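Local coordinates for protein GTP binding regulator (Thermotoga maritima, PDB 1VR8) that is of unknown function but has a fold like that of the Ran-binding protein Mog1p and possibly regulates a GTP-binding protein, at residues A[37-42]-A[49-54]; A[62-67]-A[117-122]; A[70-75]-A[110-115]. All blocks are in the same frame, centred on the assembly; numbering follows the deposited sequence.

Interaction 1. Residues A[37-42]-A[49-54]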
loop_
_atom_site.group_PDB
_atom_site.type_symbol
_atom_site.label_atom_id
_atom_site.label_comp_id
_atom_site.label_asym_id
_atom_site.label_seq_id
_atom_site.Cartn_x
_atom_site.Cartn_y
_atom_site.Cartn_z
ATOM N N LYS A 37 -12.603 2.279 -5.395
ATOM C CA LYS A 37 -13.245 3.548 -5.055
ATOM C C LYS A 37 -12.186 4.629 -4.916
ATOM O O LYS A 37 -11.184 4.414 -4.224
ATOM C CB LYS A 37 -13.970 3.380 -3.707
ATOM C CG LYS A 37 -14.731 4.585 -3.240
ATOM C CD LYS A 37 -15.484 4.337 -1.927
ATOM C CE LYS A 37 -14.552 4.069 -0.791
ATOM N NZ LYS A 37 -15.205 4.450 0.523
ATOM N N GLU A 38 -12.438 5.798 -5.513
ATOM C CA GLU A 38 -11.623 6.990 -5.241
ATOM C C GLU A 38 -11.827 7.463 -3.821
ATOM O O GLU A 38 -12.952 7.467 -3.344
ATOM C CB GLU A 38 -12.012 8.153 -6.125
ATOM C CG GLU A 38 -11.723 7.936 -7.509
ATOM C CD GLU A 38 -12.088 9.113 -8.390
ATOM O OE1 GLU A 38 -12.272 10.284 -7.912
ATOM O OE2 GLU A 38 -12.230 8.810 -9.590
ATOM N N ILE A 39 -10.741 7.929 -3.197
ATOM C CA ILE A 39 -10.780 8.459 -1.843
ATOM C C ILE A 39 -10.062 9.813 -1.771
ATOM O O ILE A 39 -9.214 10.131 -2.602
ATOM C CB ILE A 39 -10.137 7.477 -0.841
ATOM C CG1 ILE A 39 -8.640 7.265 -1.136
ATOM C CG2 ILE A 39 -10.929 6.161 -0.828
ATOM C CD1 ILE A 39 -7.909 6.522 -0.049
ATOM N N ASP A 40 -10.440 10.598 -0.781
ATOM C CA ASP A 40 -9.801 11.862 -0.476
ATOM C C ASP A 40 -8.988 11.755 0.814
ATOM O O ASP A 40 -8.195 12.634 1.126
ATOM C CB ASP A 40 -10.844 12.919 -0.236
ATOM C CG ASP A 40 -11.515 13.364 -1.480
ATOM O OD1 ASP A 40 -10.832 13.542 -2.491
ATOM O OD2 ASP A 40 -12.728 13.568 -1.433
ATOM N N SER A 41 -9.230 10.708 1.583
ATOM C CA SER A 41 -8.597 10.574 2.888
ATOM C C SER A 41 -8.513 9.123 3.323
ATOM O O SER A 41 -9.208 8.250 2.796
ATOM C CB SER A 41 -9.343 11.397 3.933
ATOM O OG SER A 41 -10.666 10.931 4.076
ATOM N N TYR A 42 -7.601 8.873 4.251
ATOM C CA TYR A 42 -7.561 7.640 4.998
ATOM C C TYR A 42 -7.790 8.097 6.430
ATOM O O TYR A 42 -6.930 8.737 7.026
ATOM C CB TYR A 42 -6.218 6.953 4.852
ATOM C CG TYR A 42 -6.109 5.708 5.706
ATOM C CD1 TYR A 42 -5.662 5.785 7.031
ATOM C CD2 TYR A 42 -6.464 4.467 5.212
ATOM C CE1 TYR A 42 -5.588 4.643 7.823
ATOM C CE2 TYR A 42 -6.371 3.327 5.972
ATOM C CZ TYR A 42 -5.927 3.411 7.287
ATOM O OH TYR A 42 -5.860 2.274 8.073
ATOM N N GLY A 49 -6.364 9.421 -3.535
ATOM C CA GLY A 49 -5.962 8.158 -4.114
ATOM C C GLY A 49 -7.156 7.264 -4.414
ATOM O O GLY A 49 -8.241 7.750 -4.755
ATOM N N LYS A 50 -6.925 5.959 -4.303
ATOM C CA LYS A 50 -7.965 4.955 -4.459
ATOM C C LYS A 50 -7.772 3.875 -3.436
ATOM O O LYS A 50 -6.661 3.649 -2.935
ATOM C CB LYS A 50 -7.970 4.356 -5.870
ATOM C CG LYS A 50 -8.280 5.379 -6.900
ATOM C CD LYS A 50 -8.583 4.773 -8.260
ATOM C CE LYS A 50 -8.795 5.878 -9.280
ATOM N NZ LYS A 50 -9.233 5.302 -10.570
ATOM N N VAL A 51 -8.872 3.215 -3.102
ATOM C CA VAL A 51 -8.850 1.993 -2.331
ATOM C C VAL A 51 -9.505 0.870 -3.159
ATOM O O VAL A 51 -10.565 1.066 -3.763
ATOM C CB VAL A 51 -9.534 2.129 -0.957
ATOM C CG1 VAL A 51 -10.961 2.573 -1.093
ATOM C CG2 VAL A 51 -9.467 0.809 -0.190
ATOM N N ALA A 52 -8.855 -0.285 -3.140
ATOM C CA ALA A 52 -9.306 -1.491 -3.797
ATOM C C ALA A 52 -9.466 -2.588 -2.794
ATOM O O ALA A 52 -8.714 -2.648 -1.790
ATOM C CB ALA A 52 -8.287 -1.894 -4.869
ATOM N N VAL A 53 -10.480 -3.423 -2.990
ATOM C CA VAL A 53 -10.679 -4.614 -2.186
ATOM C C VAL A 53 -10.420 -5.849 -3.037
ATOM O O VAL A 53 -10.988 -6.000 -4.128
ATOM C CB VAL A 53 -12.107 -4.684 -1.594
ATOM C CG1 VAL A 53 -12.261 -5.920 -0.701
ATOM C CG2 VAL A 53 -12.428 -3.449 -0.805
ATOM N N PHE A 54 -9.558 -6.714 -2.523
ATOM C CA PHE A 54 -9.259 -7.988 -3.157
ATOM C C PHE A 54 -9.823 -9.081 -2.287
ATOM O O PHE A 54 -9.576 -9.123 -1.084
ATOM C CB PHE A 54 -7.761 -8.173 -3.290
ATOM C CG PHE A 54 -7.123 -7.259 -4.276
ATOM C CD1 PHE A 54 -6.718 -5.993 -3.907
ATOM C CD2 PHE A 54 -6.885 -7.691 -5.566
ATOM C CE1 PHE A 54 -6.145 -5.157 -4.795
ATOM C CE2 PHE A 54 -6.287 -6.878 -6.472
ATOM C CZ PHE A 54 -5.922 -5.605 -6.116
#
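Lys37 and Val51 trade two backbone hydrogen bonds, one each way: Lys37 N to Val51 O at 2.9 Å and Val51 N to Lys37 O at 2.8 Å. Two residues on, Ile39 and Gly49 make the same reciprocal pair, but more obliquely. Between the two rungs Glu38 and Lys50 form a non-hydrogen-bonded pair.

This is the antiparallel pairing of strand 32-39 with strand 45-56, just where the chain leaves one strand, turns at Asp40 and comes back through the short hairpin of strands 41-42 and 45-56. The oblique bonds at Ile39 and Gly49 lie next to that corner.

Apolar contact gathers on the face of Ile39 and Val51. Val51 CG1 sits between its own backbone N and carbonyl carbon (chi1 58°), which puts it against both neighbours: Ile39 CG2 meets Val51 CG1 at 3.6 Å, the two side chains at roughly a right angle, and Lys37 CE rests 3.9 Å from the same Val51 CG1. Both Ile39 and Val51 also lean on Tyr64 of strand 59-67.

On the other face Glu38 and Lys50 run side by side, with Glu38 CG 4.0 Å from Lys50 CE. Their charged ends do not close on each other, Glu38 OE2 staying 4.7 Å from Lys50 NZ; the ammonium makes its salt bridge with Asp20 of helix 19-24 instead.

Interaction 2. Residues A[62-67]-A[117-122]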
loop_
_atom_site.group_PDB
_atom_site.type_symbol
_atom_site.label_atom_id
_atom_site.label_comp_id
_atom_site.label_asym_id
_atom_site.label_seq_id
_atom_site.Cartn_x
_atom_site.Cartn_y
_atom_site.Cartn_z
ATOM N N PHE A 62 -7.765 -4.877 1.902
ATOM C CA PHE A 62 -7.918 -3.544 1.359
ATOM C C PHE A 62 -6.557 -2.975 0.998
ATOM O O PHE A 62 -5.613 -3.043 1.774
ATOM C CB PHE A 62 -8.580 -2.619 2.384
ATOM C CG PHE A 62 -9.998 -2.992 2.745
ATOM C CD1 PHE A 62 -10.255 -4.124 3.511
ATOM C CD2 PHE A 62 -11.063 -2.200 2.351
ATOM C CE1 PHE A 62 -11.539 -4.466 3.848
ATOM C CE2 PHE A 62 -12.373 -2.549 2.689
ATOM C CZ PHE A 62 -12.611 -3.659 3.424
ATOM N N LEU A 63 -6.457 -2.421 -0.196
ATOM C CA LEU A 63 -5.258 -1.757 -0.650
ATOM C C LEU A 63 -5.583 -0.307 -0.969
ATOM O O LEU A 63 -6.420 -0.023 -1.825
ATOM C CB LEU A 63 -4.713 -2.432 -1.881
ATOM C CG LEU A 63 -3.565 -1.703 -2.576
ATOM C CD1 LEU A 63 -2.323 -1.890 -1.757
ATOM C CD2 LEU A 63 -3.358 -2.211 -3.978
ATOM N N TYR A 64 -4.917 0.587 -0.268
ATOM C CA TYR A 64 -4.994 2.040 -0.481
ATOM C C TYR A 64 -3.753 2.467 -1.235
ATOM O O TYR A 64 -2.629 2.072 -0.888
ATOM C CB TYR A 64 -5.076 2.794 0.839
ATOM C CG TYR A 64 -6.270 2.435 1.700
ATOM C CD1 TYR A 64 -6.283 1.274 2.467
ATOM C CD2 TYR A 64 -7.366 3.259 1.765
ATOM C CE1 TYR A 64 -7.372 0.948 3.235
ATOM C CE2 TYR A 64 -8.478 2.940 2.549
ATOM C CZ TYR A 64 -8.462 1.784 3.293
ATOM O OH TYR A 64 -9.560 1.432 4.063
ATOM N N VAL A 65 -3.963 3.254 -2.275
ATOM C CA VAL A 65 -2.863 3.696 -3.114
ATOM C C VAL A 65 -2.909 5.203 -3.331
ATOM O O VAL A 65 -3.963 5.769 -3.649
ATOM C CB VAL A 65 -2.935 3.125 -4.540
ATOM C CG1 VAL A 65 -1.600 3.389 -5.274
ATOM C CG2 VAL A 65 -3.339 1.676 -4.525
ATOM N N TYR A 66 -1.744 5.826 -3.238
ATOM C CA TYR A 66 -1.550 7.232 -3.546
ATOM C C TYR A 66 -0.322 7.348 -4.442
ATOM O O TYR A 66 0.699 6.698 -4.183
ATOM C CB TYR A 66 -1.340 8.064 -2.249
ATOM C CG TYR A 66 -0.722 9.430 -2.497
ATOM C CD1 TYR A 66 0.668 9.588 -2.610
ATOM C CD2 TYR A 66 -1.527 10.566 -2.636
ATOM C CE1 TYR A 66 1.217 10.818 -2.876
ATOM C CE2 TYR A 66 -0.973 11.823 -2.899
ATOM C CZ TYR A 66 0.412 11.931 -3.010
ATOM O OH TYR A 66 1.009 13.153 -3.263
ATOM N N LYS A 67 -0.429 8.153 -5.499
ATOM C CA LYS A 67 0.695 8.494 -6.363
ATOM C C LYS A 67 0.859 9.998 -6.318
ATOM O O LYS A 67 -0.097 10.738 -6.553
ATOM C CB LYS A 67 0.403 8.098 -7.818
ATOM C CG LYS A 67 1.549 8.411 -8.758
ATOM C CD LYS A 67 1.263 7.980 -10.178
ATOM C CE LYS A 67 2.497 8.260 -11.044
ATOM N NZ LYS A 67 2.193 8.103 -12.491
ATOM N N LEU A 117 2.706 5.694 -2.255
ATOM C CA LEU A 117 2.365 5.312 -0.886
ATOM C C LEU A 117 1.300 4.230 -0.978
ATOM O O LEU A 117 0.309 4.408 -1.677
ATOM C CB LEU A 117 1.843 6.510 -0.118
ATOM C CG LEU A 117 1.035 6.244 1.157
ATOM C CD1 LEU A 117 1.836 5.562 2.214
ATOM C CD2 LEU A 117 0.492 7.575 1.647
ATOM N N PHE A 118 1.516 3.128 -0.268
ATOM C CA PHE A 118 0.551 2.004 -0.192
ATOM C C PHE A 118 0.177 1.734 1.240
ATOM O O PHE A 118 1.031 1.830 2.130
ATOM C CB PHE A 118 1.186 0.737 -0.779
ATOM C CG PHE A 118 1.457 0.838 -2.264
ATOM C CD1 PHE A 118 0.431 0.617 -3.171
ATOM C CD2 PHE A 118 2.680 1.220 -2.734
ATOM C CE1 PHE A 118 0.642 0.734 -4.517
ATOM C CE2 PHE A 118 2.903 1.367 -4.100
ATOM C CZ PHE A 118 1.880 1.119 -4.983
ATOM N N ILE A 119 -1.077 1.353 1.463
ATOM C CA ILE A 119 -1.505 0.828 2.739
ATOM C C ILE A 119 -2.257 -0.464 2.434
ATOM O O ILE A 119 -3.165 -0.487 1.569
ATOM C CB ILE A 119 -2.459 1.769 3.498
ATOM C CG1 ILE A 119 -1.871 3.194 3.628
ATOM C CG2 ILE A 119 -2.760 1.150 4.875
ATOM C CD1 ILE A 119 -2.896 4.221 4.026
ATOM N N VAL A 120 -1.894 -1.532 3.126
ATOM C CA VAL A 120 -2.652 -2.767 3.054
ATOM C C VAL A 120 -3.249 -3.054 4.426
ATOM O O VAL A 120 -2.546 -3.022 5.447
ATOM C CB VAL A 120 -1.769 -3.937 2.621
ATOM C CG1 VAL A 120 -2.544 -5.262 2.617
ATOM C CG2 VAL A 120 -1.237 -3.688 1.265
ATOM N N GLU A 121 -4.541 -3.329 4.463
ATOM C CA GLU A 121 -5.205 -3.639 5.718
ATOM C C GLU A 121 -6.189 -4.769 5.579
ATOM O O GLU A 121 -6.787 -4.978 4.528
ATOM C CB GLU A 121 -5.846 -2.404 6.359
ATOM C CG GLU A 121 -6.922 -1.763 5.623
ATOM C CD GLU A 121 -7.638 -0.620 6.404
ATOM O OE1 GLU A 121 -6.973 0.018 7.256
ATOM O OE2 GLU A 121 -8.849 -0.373 6.086
ATOM N N GLY A 122 -6.355 -5.518 6.656
ATOM C CA GLY A 122 -7.327 -6.607 6.642
ATOM C C GLY A 122 -7.234 -7.427 7.906
ATOM O O GLY A 122 -6.242 -7.357 8.633
#
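Tyr64 swings its ring diagonally across the neighbouring strand, past Ile119 to Glu121. Tyr64 CB sits 3.9 Å from Ile119 CB, and Glu121 CG lies at the edge of the ring, 3.6 Å from Tyr64 CE1. Beyond it Tyr64 OH donates to Glu121 OE2 at 2.8 Å, coming in from above the carboxylate, whose plane stands 85° to the ring. Glu121 reaches this place with CG wedged between its backbone N and carbonyl carbon (chi1 64°), the rest of the chain extended. The other oxygen, Glu121 OE1, takes the hydroxyl of Tyr42, so two tyrosines grip one carboxylate, and OE2 is also bonded to a glycerol probably left from crystallisation. A phenylalanine in place of Tyr64 would keep the ring packing but would probably leave Glu121 OE2 without its tyrosine donor and the carboxylate freer to turn.

Under these side chains runs a regular antiparallel ladder: Phe62 with Glu121, Tyr64 with Ile119 and Tyr66 with Leu117 are hydrogen-bonded pairs, each bonded in both directions. Phe62 N to Glu121 O, at 2.8 Å, is close to straight (174° at the hydrogen).

The contacts across the other face, that of Leu63, Val65, Phe118 and Val120, are apolar. Leu63 CD1 touches Val120 CG2 at 3.7 Å, and Val65 lies alongside Phe118, its CG1 3.6 Å from Phe118 CE1.

Both strands are interior members of the antiparallel sheet: 59-67 is flanked by strand 45-56, and 116-122 by strand 106-113. Helix 71-79 covers Tyr66, Leu117 and Ile119, while Phe118, on the other face, meets Tyr137 of helix 126-138.

Interaction 3. Residues A[70-75]-A[110-115]. With AZI (azide ion), chain C.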
loop_
_atom_site.group_PDB
_atom_site.type_symbol
_atom_site.label_atom_id
_atom_site.label_comp_id
_atom_site.label_asym_id
_atom_site.label_seq_id
_atom_site.Cartn_x
_atom_site.Cartn_y
_atom_site.Cartn_z
ATOM N N GLU A 70 3.790 14.004 -2.552
ATOM C CA GLU A 70 3.642 14.153 -1.109
ATOM C C GLU A 70 3.551 12.827 -0.388
ATOM O O GLU A 70 3.031 12.770 0.711
ATOM C CB GLU A 70 2.409 14.988 -0.791
ATOM C CG GLU A 70 2.423 16.366 -1.362
ATOM C CD GLU A 70 1.262 17.197 -0.829
ATOM O OE1 GLU A 70 0.091 16.816 -1.087
ATOM O OE2 GLU A 70 1.543 18.216 -0.148
ATOM N N ALA A 71 4.103 11.759 -0.967
ATOM C CA ALA A 71 3.986 10.416 -0.367
ATOM C C ALA A 71 4.581 10.373 1.030
ATOM O O ALA A 71 3.930 9.883 1.959
ATOM C CB ALA A 71 4.649 9.379 -1.249
ATOM N N LYS A 72 5.788 10.888 1.183
ATOM C CA LYS A 72 6.440 10.934 2.504
ATOM C C LYS A 72 5.620 11.696 3.541
ATOM O O LYS A 72 5.409 11.193 4.643
ATOM C CB LYS A 72 7.849 11.523 2.420
ATOM C CG LYS A 72 8.618 11.424 3.732
ATOM C CD LYS A 72 10.016 12.027 3.690
ATOM C CE LYS A 72 10.857 11.535 4.910
ATOM N NZ LYS A 72 12.223 12.158 4.805
ATOM N N LYS A 73 5.184 12.904 3.185
ATOM C CA LYS A 73 4.418 13.763 4.085
ATOM C C LYS A 73 3.188 13.036 4.614
ATOM O O LYS A 73 2.894 13.064 5.820
ATOM C CB LYS A 73 4.029 15.046 3.332
ATOM C CG LYS A 73 3.297 16.116 4.118
ATOM C CD LYS A 73 3.001 17.378 3.244
ATOM N N ILE A 74 2.480 12.375 3.711
ATOM C CA ILE A 74 1.255 11.663 4.057
ATOM C C ILE A 74 1.571 10.470 4.932
ATOM O O ILE A 74 0.915 10.252 5.959
ATOM C CB ILE A 74 0.499 11.177 2.789
ATOM C CG1 ILE A 74 0.043 12.372 1.973
ATOM C CG2 ILE A 74 -0.691 10.318 3.188
ATOM C CD1 ILE A 74 -0.434 11.995 0.552
ATOM N N TRP A 75 2.572 9.694 4.526
ATOM C CA TRP A 75 2.995 8.529 5.311
ATOM C C TRP A 75 3.388 8.963 6.729
ATOM O O TRP A 75 3.007 8.326 7.732
ATOM C CB TRP A 75 4.168 7.802 4.612
ATOM C CG TRP A 75 4.646 6.573 5.359
ATOM C CD1 TRP A 75 4.214 5.286 5.225
ATOM C CD2 TRP A 75 5.665 6.552 6.363
ATOM N NE1 TRP A 75 4.918 4.469 6.082
ATOM C CE2 TRP A 75 5.810 5.228 6.784
ATOM C CE3 TRP A 75 6.507 7.528 6.906
ATOM C CZ2 TRP A 75 6.713 4.860 7.761
ATOM C CZ3 TRP A 75 7.432 7.156 7.875
ATOM C CH2 TRP A 75 7.522 5.843 8.298
ATOM N N ALA A 110 1.925 -0.082 5.930
ATOM C CA ALA A 110 1.918 1.104 5.077
ATOM C C ALA A 110 3.362 1.441 4.723
ATOM O O ALA A 110 4.204 1.501 5.622
ATOM C CB ALA A 110 1.285 2.267 5.785
ATOM N N TRP A 111 3.624 1.693 3.438
ATOM C CA TRP A 111 4.987 2.040 3.027
ATOM C C TRP A 111 4.968 3.073 1.913
ATOM O O TRP A 111 3.980 3.201 1.174
ATOM C CB TRP A 111 5.779 0.779 2.633
ATOM C CG TRP A 111 5.408 0.087 1.350
ATOM C CD1 TRP A 111 6.025 0.230 0.153
ATOM C CD2 TRP A 111 4.318 -0.843 1.124
ATOM N NE1 TRP A 111 5.413 -0.536 -0.792
ATOM C CE2 TRP A 111 4.361 -1.204 -0.230
ATOM C CE3 TRP A 111 3.311 -1.375 1.924
ATOM C CZ2 TRP A 111 3.466 -2.110 -0.784
ATOM C CZ3 TRP A 111 2.418 -2.266 1.370
ATOM C CH2 TRP A 111 2.497 -2.617 0.033
ATOM N N TRP A 112 6.054 3.837 1.843
ATOM C CA TRP A 112 6.236 4.838 0.809
ATOM C C TRP A 112 7.658 4.741 0.264
ATOM O O TRP A 112 8.592 4.335 0.972
ATOM C CB TRP A 112 5.916 6.267 1.287
ATOM C CG TRP A 112 7.070 6.930 1.971
ATOM C CD1 TRP A 112 7.437 6.797 3.280
ATOM C CD2 TRP A 112 8.084 7.710 1.348
ATOM N NE1 TRP A 112 8.582 7.482 3.516
ATOM C CE2 TRP A 112 9.005 8.070 2.350
ATOM C CE3 TRP A 112 8.276 8.194 0.058
ATOM C CZ2 TRP A 112 10.127 8.869 2.091
ATOM C CZ3 TRP A 112 9.394 8.996 -0.197
ATOM C CH2 TRP A 112 10.315 9.302 0.808
ATOM N N ARG A 113 7.781 5.110 -1.003
ATOM C CA ARG A 113 9.060 5.289 -1.658
ATOM C C ARG A 113 8.800 6.038 -2.957
ATOM O O ARG A 113 7.754 5.858 -3.591
ATOM C CB ARG A 113 9.749 3.958 -1.903
ATOM C CG ARG A 113 11.233 4.088 -2.322
ATOM C CD ARG A 113 11.912 2.708 -2.315
ATOM N NE ARG A 113 13.357 2.751 -2.588
ATOM C CZ ARG A 113 13.912 2.863 -3.798
ATOM N NH1 ARG A 113 13.154 2.955 -4.885
ATOM N NH2 ARG A 113 15.233 2.887 -3.936
ATOM N N LYS A 114 9.740 6.875 -3.342
ATOM C CA LYS A 114 9.600 7.731 -4.513
ATOM C C LYS A 114 8.238 8.460 -4.464
ATOM O O LYS A 114 7.974 9.177 -3.507
ATOM C CB LYS A 114 9.791 6.913 -5.809
ATOM C CG LYS A 114 11.192 6.270 -5.947
ATOM C CD LYS A 114 12.293 7.297 -6.050
ATOM C CE LYS A 114 13.675 6.648 -6.334
ATOM N NZ LYS A 114 14.755 7.679 -6.428
ATOM N N ASN A 115 7.407 8.269 -5.492
ATOM C CA ASN A 115 6.134 8.959 -5.628
ATOM C C ASN A 115 4.928 8.046 -5.313
ATOM O O ASN A 115 3.807 8.322 -5.758
ATOM C CB ASN A 115 5.981 9.612 -7.005
ATOM C CG ASN A 115 6.077 8.622 -8.160
ATOM O OD1 ASN A 115 6.800 7.629 -8.078
ATOM N ND2 ASN A 115 5.382 8.925 -9.272
HETATM N N1 AZI C . 17.080 6.221 -6.462
HETATM N N2 AZI C . 18.221 6.516 -6.234
HETATM N N3 AZI C . 19.393 6.362 -6.011
HETATM O O HOH W 1 6.672 11.484 -3.252
#
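Trp112 packs its indole against the first turn of helix 71-79, and the fit is close. Lys72 lays its aliphatic chain over one face of the ring on the way to Pro94 O, which its NZ binds: Lys72 CB makes a CH-pi contact 3.5 Å from the centroid of the Trp112 six-membered ring, and Lys72 CG comes within 3.4 Å of Trp112 CZ2. With CG opposite the backbone N (chi1 -179°), Trp75 reaches toward the strand and receives Trp112 CD1 over a face, 3.5 Å from Trp75 CG, the two five-membered rings tilted at 50°. Past this pair Trp75 NE1 donates to Ala110 O at 3.1 Å, in its own ring plane but well above the carbonyl plane.

The other end is looser. Ala71 CB stands 4.0 Å from Trp112 CE3, and a water held by Lys114 O at 2.7 Å makes only a weak link to Ala71 N. Exposed Lys114 turns away from the helix, its NZ bonded to N1 of an azide ion, probably from the crystallisation liquor, that Ile6 N also holds.

The indole N-H to Ala110 O is the one direct hydrogen bond between residues 70-75 and 110-115. It probably fixes the turn of the Trp75 ring, while shape and apolar contact set the rest of the seat.

From the N terminus, interaction 1 closes first: a short loop that folds strand 32-39 back on strand 45-56 through the corner and hairpin between them. The chain then turns directly into strand 59-67, which opens interaction 2, a long closure of some fifty residues completed by strand 116-122. Interaction 3 nests inside that loop, setting helix 71-79 against strand 106-113, while interactions 1 and 2 follow in series. Neighbouring strands carry the connections: Ala52 O meets Leu63 N between interactions 1 and 2, and Trp111 O meets Phe118 N between 2 and 3. Interaction 2 thus sits centrally, joining the paired strands 32-39 and 45-56 to the part of the sheet covered by helix 71-79.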